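Local coordinates for protein methyltransferase (Bacteroides thetaiotaomicron, PDB 3FQ6) that is probably a tetrapyrrole (corrin/porphyrin) methylase-family domain that transfers methyl groups, its substrate not established, at residues V74-S79 and E101-I106. Numbering follows the deposited sequence.
Sequences VSREIS and EPRGEI
E77 and E105 form a hydrogen-bonded antiparallel pair where strands 71-77 and 105-110 run side by side in the mixed sheet of this probable tetrapyrrole methylase-family domain. E77 N donates to E105 O at 2.9 Å. E105 N returns a bond to E77 O at 3.0 Å. R76 and I106 make the adjoining non-hydrogen-bonded pair.

G104 lies just before strand 105-110, its CA 3.1 Å from E77 O. A side chain there would clash with that oxygen, and its backbone angles also suit glycine.

The main polar side-chain contact is made by R76. R103 C=O points almost straight at R76 NE, which meets the oxygen at 2.8 Å, close to the guanidinium plane. NH1 adds a weak bond to the same oxygen. A bend at chi3 (49°) turns the guanidinium back toward R103 O. NH2 forms a salt bridge with E84, so R76, on the middle strand, ties the loop before 105-110 to strand 83-87 on its other side. P102 CA lies over one guanidinium face and I78 CG1 over the opposite one, both offset toward the rim. Replacing R76 by alanine would remove the guanidinium, is likely to leave R103 O without these two donors, and would probably cost E84 OE2 this salt bridge.

Apolar contacts share the face of R76. R76 CG lies 3.6 Å from I106 CD1, the two side chains running alongside. V74 CG1 meets I106 CG2 at 3.6 Å; V74 also packs on L55 of helix 55-66 and on L93 and F97 of helix 90-99. On the opposite face, the E77 and E105 side chains touch through their aliphatic parts. Farther along, I78 CG2 reaches the R103 guanidinium, 3.5 Å from NH2.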
loop_
_atom_site.group_PDB
_atom_site.type_symbol
_atom_site.label_atom_id
_atom_site.label_comp_id
_atom_site.label_asym_id
_atom_site.label_seq_id
_atom_site.Cartn_x
_atom_site.Cartn_y
_atom_site.Cartn_z
ATOM N N VAL A 74 5.955 0.091 0.843
ATOM C CA VAL A 74 5.522 1.482 1.157
ATOM C C VAL A 74 6.647 2.379 0.727
ATOM O O VAL A 74 7.816 2.162 1.112
ATOM C CB VAL A 74 5.240 1.694 2.701
ATOM C CG1 VAL A 74 4.905 3.127 3.010
ATOM C CG2 VAL A 74 4.130 0.740 3.229
ATOM N N SER A 75 6.317 3.362 -0.099
ATOM C CA SER A 75 7.275 4.352 -0.512
ATOM C C SER A 75 6.839 5.664 0.061
ATOM O O SER A 75 5.663 6.039 -0.040
ATOM C CB SER A 75 7.292 4.438 -2.026
ATOM O OG SER A 75 7.739 3.198 -2.523
ATOM N N ARG A 76 7.780 6.344 0.702
ATOM C CA ARG A 76 7.522 7.624 1.353
ATOM C C ARG A 76 8.513 8.637 0.821
ATOM O O ARG A 76 9.713 8.458 1.033
ATOM C CB ARG A 76 7.757 7.535 2.867
ATOM C CG ARG A 76 6.759 6.779 3.682
ATOM C CD ARG A 76 7.216 6.759 5.162
ATOM N NE ARG A 76 7.588 8.078 5.680
ATOM C CZ ARG A 76 8.540 8.319 6.594
ATOM N NH1 ARG A 76 8.775 9.569 6.992
ATOM N NH2 ARG A 76 9.270 7.338 7.101
ATOM N N GLU A 77 8.000 9.670 0.126
ATOM C CA GLU A 77 8.726 10.932 -0.159
ATOM C C GLU A 77 8.773 11.651 1.154
ATOM O O GLU A 77 7.746 12.154 1.584
ATOM C CB GLU A 77 7.925 11.858 -1.064
ATOM C CG GLU A 77 7.453 11.297 -2.356
ATOM C CD GLU A 77 8.284 11.772 -3.496
ATOM O OE1 GLU A 77 8.615 10.922 -4.356
ATOM O OE2 GLU A 77 8.624 12.986 -3.525
ATOM N N ILE A 78 9.929 11.713 1.801
ATOM C CA ILE A 78 10.014 12.384 3.093
ATOM C C ILE A 78 10.293 13.856 2.889
ATOM O O ILE A 78 10.037 14.675 3.759
ATOM C CB ILE A 78 11.058 11.735 4.006
ATOM C CG1 ILE A 78 10.630 10.293 4.310
ATOM C CG2 ILE A 78 11.213 12.549 5.294
ATOM C CD1 ILE A 78 11.675 9.432 4.972
ATOM N N SER A 79 10.815 14.173 1.717
ATOM C CA SER A 79 11.078 15.539 1.318
ATOM C C SER A 79 11.457 15.417 -0.136
ATOM O O SER A 79 11.458 14.329 -0.695
ATOM C CB SER A 79 12.245 16.124 2.117
ATOM O OG SER A 79 13.473 15.926 1.443
ATOM N N GLU A 101 6.532 7.483 13.308
ATOM C CA GLU A 101 5.480 8.316 12.678
ATOM C C GLU A 101 5.618 8.577 11.169
ATOM O O GLU A 101 6.607 9.178 10.721
ATOM C CB GLU A 101 5.321 9.653 13.407
ATOM C CG GLU A 101 4.524 9.529 14.681
ATOM C CD GLU A 101 3.469 8.428 14.592
ATOM O OE1 GLU A 101 2.417 8.546 15.282
ATOM O OE2 GLU A 101 3.702 7.440 13.841
ATOM N N PRO A 102 4.611 8.140 10.377
ATOM C CA PRO A 102 4.766 8.401 8.954
ATOM C C PRO A 102 4.591 9.889 8.742
ATOM O O PRO A 102 3.645 10.500 9.254
ATOM C CB PRO A 102 3.633 7.582 8.292
ATOM C CG PRO A 102 3.057 6.691 9.394
ATOM C CD PRO A 102 3.322 7.480 10.671
ATOM N N ARG A 103 5.570 10.464 8.068
ATOM C CA ARG A 103 5.498 11.818 7.566
ATOM C C ARG A 103 5.690 11.581 6.062
ATOM O O ARG A 103 6.165 10.515 5.671
ATOM C CB ARG A 103 6.645 12.637 8.164
ATOM C CG ARG A 103 6.260 13.925 8.947
ATOM C CD ARG A 103 7.437 14.489 9.806
ATOM N NE ARG A 103 8.546 15.051 9.008
ATOM C CZ ARG A 103 9.480 14.346 8.340
ATOM N NH1 ARG A 103 9.487 13.014 8.332
ATOM N NH2 ARG A 103 10.424 14.984 7.662
ATOM N N GLY A 104 5.288 12.537 5.227
ATOM C CA GLY A 104 5.564 12.493 3.790
ATOM C C GLY A 104 4.465 11.928 2.910
ATOM O O GLY A 104 3.361 11.671 3.391
ATOM N N GLU A 105 4.766 11.728 1.624
ATOM C CA GLU A 105 3.786 11.250 0.639
ATOM C C GLU A 105 3.990 9.764 0.404
ATOM O O GLU A 105 5.115 9.328 0.168
ATOM C CB GLU A 105 3.902 12.009 -0.681
ATOM C CG GLU A 105 3.755 13.514 -0.548
ATOM C CD GLU A 105 3.481 14.210 -1.877
ATOM O OE1 GLU A 105 3.545 15.470 -1.929
ATOM O OE2 GLU A 105 3.193 13.502 -2.873
ATOM N N ILE A 106 2.902 9.000 0.461
ATOM C CA ILE A 106 2.966 7.558 0.523
ATOM C C ILE A 106 2.403 6.890 -0.731
ATOM O O ILE A 106 1.346 7.277 -1.245
ATOM C CB ILE A 106 2.155 7.025 1.699
ATOM C CG1 ILE A 106 2.281 7.950 2.922
ATOM C CG2 ILE A 106 2.517 5.551 1.966
ATOM C CD1 ILE A 106 3.202 7.500 3.999
#